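Local coordinates for SAM-dependent O-methyltransferase (PDB 2HNK), which probably transfers methyl groups from S-adenosylmethionine to hydroxyl groups of its substrates, and is seen here with the product S-adenosylhomocysteine bound, at residues Gly68-Leu76 and Trp97-Asn108; Leu76-Gly86 and Asn108-Leu116. All coordinates share one frame; numbering follows the deposited sequence.

Contact 1. Residues Gly68-Leu76 and Trp97-Asn108; sequences GTFTGYSSL and WTNVARKYWKEN. With SAH (S-adenosyl-L-homocysteine), chain O.
Phe70 meets Trp97 in a T-shaped stack: the CD1-CE1 edge of the phenylalanine stands over one face of the indole, with the planes at 83° and Phe70 CE1 3.4 Å from Trp97 CD2. With CG anti to the backbone N (chi1 -168°), the Phe70 ring swings back to the tryptophan although its CB points away from helix 95-107. Farther along, Thr71 CG2 lies alongside Val100 CB, Ala101 CB packs 3.7 Å from Gly72 CA, and Leu76 CD1 approaches the indole edge of Trp105 at CD1, 3.6 Å away.

Polar contacts are fewer. Trp105 NE1 gives a hydrogen bond of 2.9 Å to Ser75 OG, which lies close to the indole plane; Ser75 OG in turn donates to Gly72 O, fixing its rotation within the first turn of helix 73-81. Ala101 CA also makes a C-H...O contact with Thr71 O.

The ligand adds the third group. The amino N of SAH donates to Gly68 O and Ser74 OG, while Ser74 N binds its carboxylate oxygen OXT at 3.2 Å. Ribose O3' lies 3.3 Å from Trp97 CE3. The loop after strand 63-67 and the first turn of helix 73-81 thus together grip the amino acid end of SAH, while Phe70, Thr71 and Leu76, helped by the Ser75-Trp105 hydrogen bond, fasten the same segment to helix 95-107.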
loop_
_atom_site.group_PDB
_atom_site.type_symbol
_atom_site.label_atom_id
_atom_site.label_comp_id
_atom_site.label_asym_id
_atom_site.label_seq_id
_atom_site.Cartn_x
_atom_site.Cartn_y
_atom_site.Cartn_z
ATOM N N GLY C 68 4.288 -9.872 17.037
ATOM C CA GLY C 68 4.872 -8.744 17.751
ATOM C C GLY C 68 3.860 -7.636 17.930
ATOM O O GLY C 68 3.577 -6.866 16.997
ATOM N N THR C 69 3.337 -7.544 19.146
ATOM C CA THR C 69 2.200 -6.683 19.456
ATOM C C THR C 69 2.530 -5.476 20.325
ATOM O O THR C 69 1.958 -4.402 20.121
ATOM C CB THR C 69 1.058 -7.523 20.073
ATOM O OG1 THR C 69 0.559 -8.388 19.053
ATOM C CG2 THR C 69 -0.087 -6.654 20.593
ATOM N N PHE C 70 3.428 -5.658 21.300
ATOM C CA PHE C 70 3.858 -4.566 22.188
ATOM C C PHE C 70 2.629 -3.940 22.856
ATOM O O PHE C 70 1.733 -4.679 23.287
ATOM C CB PHE C 70 4.713 -3.556 21.402
ATOM C CG PHE C 70 5.443 -2.543 22.255
ATOM C CD1 PHE C 70 6.005 -2.899 23.483
ATOM C CD2 PHE C 70 5.596 -1.237 21.806
ATOM C CE1 PHE C 70 6.687 -1.957 24.258
ATOM C CE2 PHE C 70 6.275 -0.292 22.575
ATOM C CZ PHE C 70 6.820 -0.650 23.802
ATOM N N THR C 71 2.557 -2.608 22.923
ATOM C CA THR C 71 1.444 -1.935 23.612
ATOM C C THR C 71 0.172 -1.811 22.753
ATOM O O THR C 71 -0.830 -1.233 23.191
ATOM C CB THR C 71 1.853 -0.559 24.175
ATOM O OG1 THR C 71 2.455 0.225 23.137
ATOM C CG2 THR C 71 2.836 -0.719 25.333
ATOM N N GLY C 72 0.236 -2.329 21.528
ATOM C CA GLY C 72 -0.953 -2.622 20.742
ATOM C C GLY C 72 -1.438 -1.688 19.645
ATOM O O GLY C 72 -2.526 -1.915 19.108
ATOM N N TYR C 73 -0.654 -0.670 19.280
ATOM C CA TYR C 73 -1.144 0.336 18.323
ATOM C C TYR C 73 -1.556 -0.260 16.981
ATOM O O TYR C 73 -2.644 0.036 16.479
ATOM C CB TYR C 73 -0.156 1.507 18.112
ATOM C CG TYR C 73 -0.791 2.700 17.398
ATOM C CD1 TYR C 73 -0.814 2.779 16.003
ATOM C CD2 TYR C 73 -1.390 3.734 18.119
ATOM C CE1 TYR C 73 -1.407 3.861 15.349
ATOM C CE2 TYR C 73 -1.984 4.823 17.470
ATOM C CZ TYR C 73 -1.987 4.875 16.087
ATOM O OH TYR C 73 -2.574 5.942 15.444
ATOM N N SER C 74 -0.697 -1.092 16.408
ATOM C CA SER C 74 -0.951 -1.649 15.091
ATOM C C SER C 74 -2.142 -2.600 15.109
ATOM O O SER C 74 -2.960 -2.587 14.186
ATOM C CB SER C 74 0.302 -2.332 14.515
ATOM O OG SER C 74 0.745 -3.415 15.312
ATOM N N SER C 75 -2.253 -3.401 16.173
ATOM C CA SER C 75 -3.379 -4.339 16.335
ATOM C C SER C 75 -4.704 -3.581 16.408
ATOM O O SER C 75 -5.715 -4.042 15.897
ATOM C CB SER C 75 -3.190 -5.243 17.568
ATOM O OG SER C 75 -3.190 -4.492 18.768
ATOM N N LEU C 76 -4.668 -2.410 17.038
ATOM C CA LEU C 76 -5.806 -1.488 17.104
ATOM C C LEU C 76 -6.212 -1.028 15.703
ATOM O O LEU C 76 -7.399 -0.950 15.394
ATOM C CB LEU C 76 -5.417 -0.287 17.958
ATOM C CG LEU C 76 -6.266 0.309 19.078
ATOM C CD1 LEU C 76 -7.043 -0.735 19.889
ATOM C CD2 LEU C 76 -5.356 1.160 19.980
ATOM N N TRP C 97 3.178 -5.789 28.405
ATOM C CA TRP C 97 2.867 -4.874 27.307
ATOM C C TRP C 97 1.541 -5.170 26.652
ATOM O O TRP C 97 0.830 -4.248 26.260
ATOM C CB TRP C 97 3.981 -4.860 26.272
ATOM C CG TRP C 97 5.226 -4.249 26.804
ATOM C CD1 TRP C 97 5.320 -3.260 27.751
ATOM C CD2 TRP C 97 6.565 -4.561 26.416
ATOM N NE1 TRP C 97 6.640 -2.947 27.979
ATOM C CE2 TRP C 97 7.424 -3.726 27.168
ATOM C CE3 TRP C 97 7.123 -5.453 25.493
ATOM C CZ2 TRP C 97 8.814 -3.767 27.035
ATOM C CZ3 TRP C 97 8.512 -5.494 25.359
ATOM C CH2 TRP C 97 9.340 -4.655 26.130
ATOM N N THR C 98 1.192 -6.448 26.556
ATOM C CA THR C 98 -0.098 -6.810 25.996
ATOM C C THR C 98 -1.241 -6.520 26.973
ATOM O O THR C 98 -2.402 -6.427 26.559
ATOM C CB THR C 98 -0.134 -8.259 25.443
ATOM O OG1 THR C 98 0.115 -9.196 26.496
ATOM C CG2 THR C 98 0.916 -8.431 24.341
ATOM N N ASN C 99 -0.905 -6.338 28.253
ATOM C CA ASN C 99 -1.858 -5.796 29.220
ATOM C C ASN C 99 -2.236 -4.344 28.915
ATOM O O ASN C 99 -3.392 -3.944 29.130
ATOM C CB ASN C 99 -1.354 -5.942 30.663
ATOM C CG ASN C 99 -1.529 -7.350 31.203
ATOM O OD1 ASN C 99 -2.307 -8.133 30.667
ATOM N ND2 ASN C 99 -0.800 -7.679 32.267
ATOM N N VAL C 100 -1.270 -3.564 28.421
ATOM C CA VAL C 100 -1.546 -2.212 27.921
ATOM C C VAL C 100 -2.376 -2.294 26.635
ATOM O O VAL C 100 -3.371 -1.586 26.494
ATOM C CB VAL C 100 -0.257 -1.385 27.661
ATOM C CG1 VAL C 100 -0.610 0.066 27.227
ATOM C CG2 VAL C 100 0.646 -1.385 28.887
ATOM N N ALA C 101 -1.977 -3.173 25.713
ATOM C CA ALA C 101 -2.734 -3.402 24.479
ATOM C C ALA C 101 -4.212 -3.676 24.762
ATOM O O ALA C 101 -5.075 -2.980 24.236
ATOM C CB ALA C 101 -2.120 -4.532 23.669
ATOM N N ARG C 102 -4.497 -4.668 25.613
ATOM C CA ARG C 102 -5.882 -5.034 25.936
ATOM C C ARG C 102 -6.668 -3.899 26.581
ATOM O O ARG C 102 -7.862 -3.736 26.325
ATOM C CB ARG C 102 -5.950 -6.292 26.806
ATOM C CG ARG C 102 -7.382 -6.760 27.015
ATOM C CD ARG C 102 -7.465 -8.077 27.753
ATOM N NE ARG C 102 -6.948 -9.206 26.979
ATOM C CZ ARG C 102 -7.562 -9.768 25.943
ATOM N NH1 ARG C 102 -8.722 -9.287 25.500
ATOM N NH2 ARG C 102 -7.006 -10.811 25.336
ATOM N N LYS C 103 -5.998 -3.111 27.413
ATOM C CA LYS C 103 -6.591 -1.894 27.945
ATOM C C LYS C 103 -7.206 -1.064 26.806
ATOM O O LYS C 103 -8.342 -0.608 26.904
ATOM C CB LYS C 103 -5.541 -1.085 28.703
ATOM C CG LYS C 103 -6.029 0.261 29.200
ATOM C CD LYS C 103 -4.869 1.118 29.630
ATOM C CE LYS C 103 -5.335 2.512 29.950
ATOM N NZ LYS C 103 -4.240 3.317 30.562
ATOM N N TYR C 104 -6.465 -0.908 25.712
ATOM C CA TYR C 104 -6.935 -0.095 24.583
ATOM C C TYR C 104 -7.896 -0.824 23.655
ATOM O O TYR C 104 -8.809 -0.202 23.123
ATOM C CB TYR C 104 -5.764 0.555 23.845
ATOM C CG TYR C 104 -5.165 1.647 24.683
ATOM C CD1 TYR C 104 -4.117 1.377 25.569
ATOM C CD2 TYR C 104 -5.689 2.949 24.643
ATOM C CE1 TYR C 104 -3.585 2.380 26.375
ATOM C CE2 TYR C 104 -5.169 3.956 25.447
ATOM C CZ TYR C 104 -4.118 3.663 26.314
ATOM O OH TYR C 104 -3.594 4.661 27.106
ATOM N N TRP C 105 -7.711 -2.132 23.482
ATOM C CA TRP C 105 -8.710 -2.947 22.792
ATOM C C TRP C 105 -10.092 -2.780 23.455
ATOM O O TRP C 105 -11.106 -2.588 22.766
ATOM C CB TRP C 105 -8.324 -4.429 22.800
ATOM C CG TRP C 105 -7.002 -4.766 22.171
ATOM C CD1 TRP C 105 -6.305 -4.027 21.248
ATOM C CD2 TRP C 105 -6.240 -5.964 22.380
ATOM N NE1 TRP C 105 -5.157 -4.684 20.884
ATOM C CE2 TRP C 105 -5.089 -5.874 21.560
ATOM C CE3 TRP C 105 -6.416 -7.102 23.181
ATOM C CZ2 TRP C 105 -4.107 -6.877 21.527
ATOM C CZ3 TRP C 105 -5.440 -8.101 23.152
ATOM C CH2 TRP C 105 -4.301 -7.982 22.324
ATOM N N LYS C 106 -10.112 -2.851 24.791
ATOM C CA LYS C 106 -11.344 -2.703 25.564
ATOM C C LYS C 106 -11.923 -1.301 25.449
ATOM O O LYS C 106 -13.130 -1.150 25.252
ATOM C CB LYS C 106 -11.127 -3.072 27.035
ATOM C CG LYS C 106 -12.419 -3.289 27.825
ATOM C CD LYS C 106 -12.140 -3.742 29.262
ATOM C CE LYS C 106 -11.586 -5.177 29.347
ATOM N NZ LYS C 106 -12.576 -6.215 28.917
ATOM N N GLU C 107 -11.064 -0.287 25.566
ATOM C CA GLU C 107 -11.461 1.119 25.374
ATOM C C GLU C 107 -12.165 1.340 24.038
ATOM O O GLU C 107 -13.069 2.164 23.930
ATOM C CB GLU C 107 -10.248 2.050 25.449
ATOM C CG GLU C 107 -9.856 2.471 26.860
ATOM C CD GLU C 107 -8.896 3.671 26.889
ATOM O OE1 GLU C 107 -8.838 4.426 25.890
ATOM O OE2 GLU C 107 -8.206 3.863 27.917
ATOM N N ASN C 108 -11.747 0.592 23.027
ATOM C CA ASN C 108 -12.261 0.769 21.683
ATOM C C ASN C 108 -13.294 -0.282 21.288
ATOM O O ASN C 108 -13.748 -0.303 20.144
ATOM C CB ASN C 108 -11.094 0.826 20.691
ATOM C CG ASN C 108 -10.264 2.087 20.854
ATOM O OD1 ASN C 108 -10.639 3.153 20.374
ATOM N ND2 ASN C 108 -9.142 1.974 21.541
HETATM N N SAH O . 3.376 -3.871 16.587
HETATM C CA SAH O . 3.793 -3.068 17.777
HETATM C CB SAH O . 5.318 -3.003 17.859
HETATM C CG SAH O . 5.992 -4.359 18.085
HETATM S SD SAH O . 7.486 -4.148 19.077
HETATM C C SAH O . 3.171 -1.662 17.827
HETATM O O SAH O . 3.328 -0.931 18.810
HETATM O OXT SAH O . 2.497 -1.222 16.897
HETATM C "C5'" SAH O . 7.900 -5.912 19.107
HETATM C "C4'" SAH O . 7.135 -6.748 20.128
HETATM O "O4'" SAH O . 7.373 -8.114 19.857
HETATM C "C3'" SAH O . 7.581 -6.497 21.559
HETATM O "O3'" SAH O . 6.446 -6.198 22.336
HETATM C "C2'" SAH O . 8.192 -7.796 22.047
HETATM O "O2'" SAH O . 7.767 -8.085 23.363
HETATM C "C1'" SAH O . 7.646 -8.818 21.053
HETATM N N9 SAH O . 8.550 -9.965 20.816
HETATM C C8 SAH O . 9.924 -10.016 20.903
HETATM N N7 SAH O . 10.333 -11.276 20.613
HETATM C C5 SAH O . 9.243 -12.032 20.336
HETATM C C6 SAH O . 9.073 -13.371 19.981
HETATM N N6 SAH O . 10.116 -14.181 19.855
HETATM N N1 SAH O . 7.800 -13.866 19.766
HETATM C C2 SAH O . 6.696 -13.042 19.892
HETATM N N3 SAH O . 6.868 -11.716 20.242
HETATM C C4 SAH O . 8.117 -11.220 20.464
#

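Contact 2. Residues Leu76-Gly86 and Asn108-Leu116; sequences LCFASALPEDG and NGLENKIFL
Lys113 reaches across to the end of helix 73-81, where its NZ donates two hydrogen bonds to backbone carbonyls. The one to Ala79 O, 3.0 Å long, runs almost straight on from the C=O bond (angle at oxygen 162°); the one to Leu82 O, 3.1 Å, comes from above the carbonyl plane. A bend at chi3 (135°) helps bring the amine between these two oxygens. Carbonyls at a helix C-terminus carry partial negative charge, so the ammonium group is probably stabilised there. The aliphatic part of the same chain is used too: CE passes 3.3 Å from Pro83 O, and CG lies against Gly86 O.

Pro83 O has its own donor, Gly86 N, which closes the type I turn after the helix. Within helix 73-81, Leu76 O accepts from both Ser80 N and Ser80 OG.

The rest is van der Waals contact, mostly between apolar side chains. Ala79 CB sits against Ile114 CD1 at 3.8 Å and more loosely against Leu110 CD1. The other branch of Leu110, CD2, comes 3.9 Å from Ala79 O, while its CD1 meets Leu76 CD1 at 4.0 Å, the two leucines crossing at about a right angle.

Helix 73-81 is thus joined to the 3-10 turn 111-113 and the start of strand 114-118. Phe78 of that helix packs against helix 46-59, Leu76 touches helix 25-35, and Ile114 also touches Trp105 of helix 95-107 and Ile88 of strand 87-92.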
loop_
_atom_site.group_PDB
_atom_site.type_symbol
_atom_site.label_atom_id
_atom_site.label_comp_id
_atom_site.label_asym_id
_atom_site.label_seq_id
_atom_site.Cartn_x
_atom_site.Cartn_y
_atom_site.Cartn_z
ATOM N N LEU C 76 -4.668 -2.410 17.038
ATOM C CA LEU C 76 -5.806 -1.488 17.104
ATOM C C LEU C 76 -6.212 -1.028 15.703
ATOM O O LEU C 76 -7.399 -0.950 15.394
ATOM C CB LEU C 76 -5.417 -0.287 17.958
ATOM C CG LEU C 76 -6.266 0.309 19.078
ATOM C CD1 LEU C 76 -7.043 -0.735 19.889
ATOM C CD2 LEU C 76 -5.356 1.160 19.980
ATOM N N CYS C 77 -5.220 -0.756 14.850
ATOM C CA CYS C 77 -5.477 -0.367 13.462
ATOM C C CYS C 77 -6.041 -1.512 12.632
ATOM O O CYS C 77 -7.008 -1.325 11.906
ATOM C CB CYS C 77 -4.213 0.188 12.799
ATOM S SG CYS C 77 -3.607 1.646 13.626
ATOM N N PHE C 78 -5.424 -2.689 12.732
ATOM C CA PHE C 78 -5.940 -3.880 12.069
ATOM C C PHE C 78 -7.352 -4.220 12.535
ATOM O O PHE C 78 -8.219 -4.474 11.705
ATOM C CB PHE C 78 -5.032 -5.088 12.311
ATOM C CG PHE C 78 -3.719 -5.025 11.581
ATOM C CD1 PHE C 78 -2.518 -5.066 12.285
ATOM C CD2 PHE C 78 -3.679 -4.930 10.192
ATOM C CE1 PHE C 78 -1.289 -5.012 11.620
ATOM C CE2 PHE C 78 -2.459 -4.866 9.516
ATOM C CZ PHE C 78 -1.257 -4.914 10.239
ATOM N N ALA C 79 -7.573 -4.210 13.852
ATOM C CA ALA C 79 -8.854 -4.619 14.435
ATOM C C ALA C 79 -10.006 -3.720 14.012
ATOM O O ALA C 79 -11.087 -4.222 13.702
ATOM C CB ALA C 79 -8.773 -4.731 15.969
ATOM N N SER C 80 -9.775 -2.405 13.982
ATOM C CA SER C 80 -10.804 -1.477 13.512
ATOM C C SER C 80 -10.998 -1.466 11.996
ATOM O O SER C 80 -12.068 -1.096 11.524
ATOM C CB SER C 80 -10.595 -0.054 14.041
ATOM O OG SER C 80 -9.232 0.266 14.157
ATOM N N ALA C 81 -9.975 -1.871 11.241
ATOM C CA ALA C 81 -10.080 -1.941 9.777
ATOM C C ALA C 81 -10.825 -3.182 9.300
ATOM O O ALA C 81 -11.491 -3.132 8.270
ATOM C CB ALA C 81 -8.709 -1.877 9.124
ATOM N N LEU C 82 -10.683 -4.291 10.033
ATOM C CA LEU C 82 -11.368 -5.545 9.710
ATOM C C LEU C 82 -12.880 -5.367 9.614
ATOM O O LEU C 82 -13.445 -4.505 10.288
ATOM C CB LEU C 82 -11.042 -6.631 10.745
ATOM C CG LEU C 82 -9.665 -7.308 10.666
ATOM C CD1 LEU C 82 -9.329 -7.971 11.989
ATOM C CD2 LEU C 82 -9.579 -8.308 9.528
ATOM N N PRO C 83 -13.548 -6.182 8.769
ATOM C CA PRO C 83 -15.020 -6.134 8.742
ATOM C C PRO C 83 -15.562 -6.734 10.040
ATOM O O PRO C 83 -14.792 -7.336 10.790
ATOM C CB PRO C 83 -15.375 -7.011 7.535
ATOM C CG PRO C 83 -14.223 -7.945 7.394
ATOM C CD PRO C 83 -13.009 -7.178 7.821
ATOM N N GLU C 84 -16.858 -6.592 10.313
ATOM C CA GLU C 84 -17.382 -7.036 11.611
ATOM C C GLU C 84 -17.211 -8.538 11.855
ATOM O O GLU C 84 -17.226 -8.990 13.002
ATOM C CB GLU C 84 -18.827 -6.564 11.854
ATOM C CG GLU C 84 -19.907 -7.175 10.962
ATOM C CD GLU C 84 -21.325 -6.811 11.428
ATOM O OE1 GLU C 84 -21.468 -6.148 12.492
ATOM O OE2 GLU C 84 -22.301 -7.196 10.731
ATOM N N ASP C 85 -17.015 -9.294 10.779
ATOM C CA ASP C 85 -16.707 -10.726 10.875
ATOM C C ASP C 85 -15.209 -11.040 10.673
ATOM O O ASP C 85 -14.833 -12.191 10.467
ATOM C CB ASP C 85 -17.563 -11.523 9.880
ATOM C CG ASP C 85 -17.290 -11.151 8.425
ATOM O OD1 ASP C 85 -16.786 -10.038 8.164
ATOM O OD2 ASP C 85 -17.592 -11.980 7.534
ATOM N N GLY C 86 -14.368 -10.010 10.734
ATOM C CA GLY C 86 -12.931 -10.170 10.565
ATOM C C GLY C 86 -12.268 -10.322 11.917
ATOM O O GLY C 86 -12.715 -9.721 12.910
ATOM N N ASN C 108 -11.747 0.592 23.027
ATOM C CA ASN C 108 -12.261 0.769 21.683
ATOM C C ASN C 108 -13.294 -0.282 21.288
ATOM O O ASN C 108 -13.748 -0.303 20.144
ATOM C CB ASN C 108 -11.094 0.826 20.691
ATOM C CG ASN C 108 -10.264 2.087 20.854
ATOM O OD1 ASN C 108 -10.639 3.153 20.374
ATOM N ND2 ASN C 108 -9.142 1.974 21.541
ATOM N N GLY C 109 -13.656 -1.143 22.243
ATOM C CA GLY C 109 -14.695 -2.158 22.056
ATOM C C GLY C 109 -14.382 -3.180 20.977
ATOM O O GLY C 109 -15.290 -3.645 20.283
ATOM N N LEU C 110 -13.104 -3.537 20.852
ATOM C CA LEU C 110 -12.620 -4.377 19.750
ATOM C C LEU C 110 -12.192 -5.790 20.160
ATOM O O LEU C 110 -11.789 -6.587 19.307
ATOM C CB LEU C 110 -11.445 -3.683 19.034
ATOM C CG LEU C 110 -11.749 -2.366 18.305
ATOM C CD1 LEU C 110 -10.471 -1.567 18.076
ATOM C CD2 LEU C 110 -12.488 -2.620 16.994
ATOM N N GLU C 111 -12.276 -6.099 21.453
ATOM C CA GLU C 111 -11.818 -7.391 21.981
ATOM C C GLU C 111 -12.422 -8.612 21.307
ATOM O O GLU C 111 -11.739 -9.627 21.123
ATOM C CB GLU C 111 -12.059 -7.478 23.475
ATOM C CG GLU C 111 -11.062 -6.688 24.297
ATOM C CD GLU C 111 -11.386 -6.742 25.765
ATOM O OE1 GLU C 111 -10.613 -7.372 26.518
ATOM O OE2 GLU C 111 -12.427 -6.177 26.154
ATOM N N ASN C 112 -13.698 -8.511 20.940
ATOM C CA ASN C 112 -14.395 -9.605 20.272
ATOM C C ASN C 112 -13.665 -10.067 19.005
ATOM O O ASN C 112 -13.652 -11.257 18.681
ATOM C CB ASN C 112 -15.862 -9.238 19.998
ATOM C CG ASN C 112 -16.028 -8.217 18.875
ATOM O OD1 ASN C 112 -16.431 -8.576 17.768
ATOM N ND2 ASN C 112 -15.729 -6.949 19.151
ATOM N N LYS C 113 -13.011 -9.120 18.337
ATOM C CA LYS C 113 -12.282 -9.372 17.083
ATOM C C LYS C 113 -10.864 -9.886 17.300
ATOM O O LYS C 113 -10.222 -10.319 16.352
ATOM C CB LYS C 113 -12.214 -8.082 16.257
ATOM C CG LYS C 113 -13.503 -7.724 15.528
ATOM C CD LYS C 113 -13.511 -6.254 15.113
ATOM C CE LYS C 113 -13.995 -6.089 13.690
ATOM N NZ LYS C 113 -14.040 -4.652 13.289
ATOM N N ILE C 114 -10.379 -9.834 18.541
ATOM C CA ILE C 114 -8.955 -10.037 18.826
ATOM C C ILE C 114 -8.670 -11.292 19.644
ATOM O O ILE C 114 -9.343 -11.552 20.647
ATOM C CB ILE C 114 -8.346 -8.803 19.540
ATOM C CG1 ILE C 114 -8.568 -7.537 18.709
ATOM C CG2 ILE C 114 -6.866 -9.006 19.814
ATOM C CD1 ILE C 114 -8.264 -6.263 19.443
ATOM N N PHE C 115 -7.656 -12.043 19.203
ATOM C CA PHE C 115 -7.189 -13.272 19.839
ATOM C C PHE C 115 -5.736 -13.097 20.278
ATOM O O PHE C 115 -4.907 -12.590 19.525
ATOM C CB PHE C 115 -7.267 -14.443 18.854
ATOM C CG PHE C 115 -8.664 -14.770 18.394
ATOM C CD1 PHE C 115 -9.386 -13.879 17.593
ATOM C CD2 PHE C 115 -9.249 -15.986 18.737
ATOM C CE1 PHE C 115 -10.672 -14.185 17.171
ATOM C CE2 PHE C 115 -10.535 -16.307 18.304
ATOM C CZ PHE C 115 -11.247 -15.410 17.525
ATOM N N LEU C 116 -5.415 -13.523 21.487
ATOM C CA LEU C 116 -4.059 -13.360 21.996
ATOM C C LEU C 116 -3.446 -14.699 22.390
ATOM O O LEU C 116 -4.088 -15.520 23.045
ATOM C CB LEU C 116 -4.046 -12.389 23.183
ATOM C CG LEU C 116 -2.721 -12.039 23.877
ATOM C CD1 LEU C 116 -1.776 -11.279 22.972
ATOM C CD2 LEU C 116 -3.002 -11.234 25.126
#

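Contacts 1 and 2 lie side by side, their centres about 11 Å apart, and share Leu76 and Asn108. Their segments alternate along the chain: 68-76 runs on into 76-86, and, once strand 87-92 has passed, segment 97-108 runs on into 108-116. Helix 73-81 serves both, pairing first with helix 95-107 and then with the 3-10 turn and start of strand 114-118, an edge strand of the seven-stranded sheet within this chain. Trp105 CG packs on Ile114 CD1 at 3.4 Å, and Arg102 and Lys106 form salt bridges to Glu111. The two contacts together tie successive beta-alpha-beta crossovers of the Rossmann-like methyltransferase fold, with contact 1 at the SAH pocket and contact 2 farther from it.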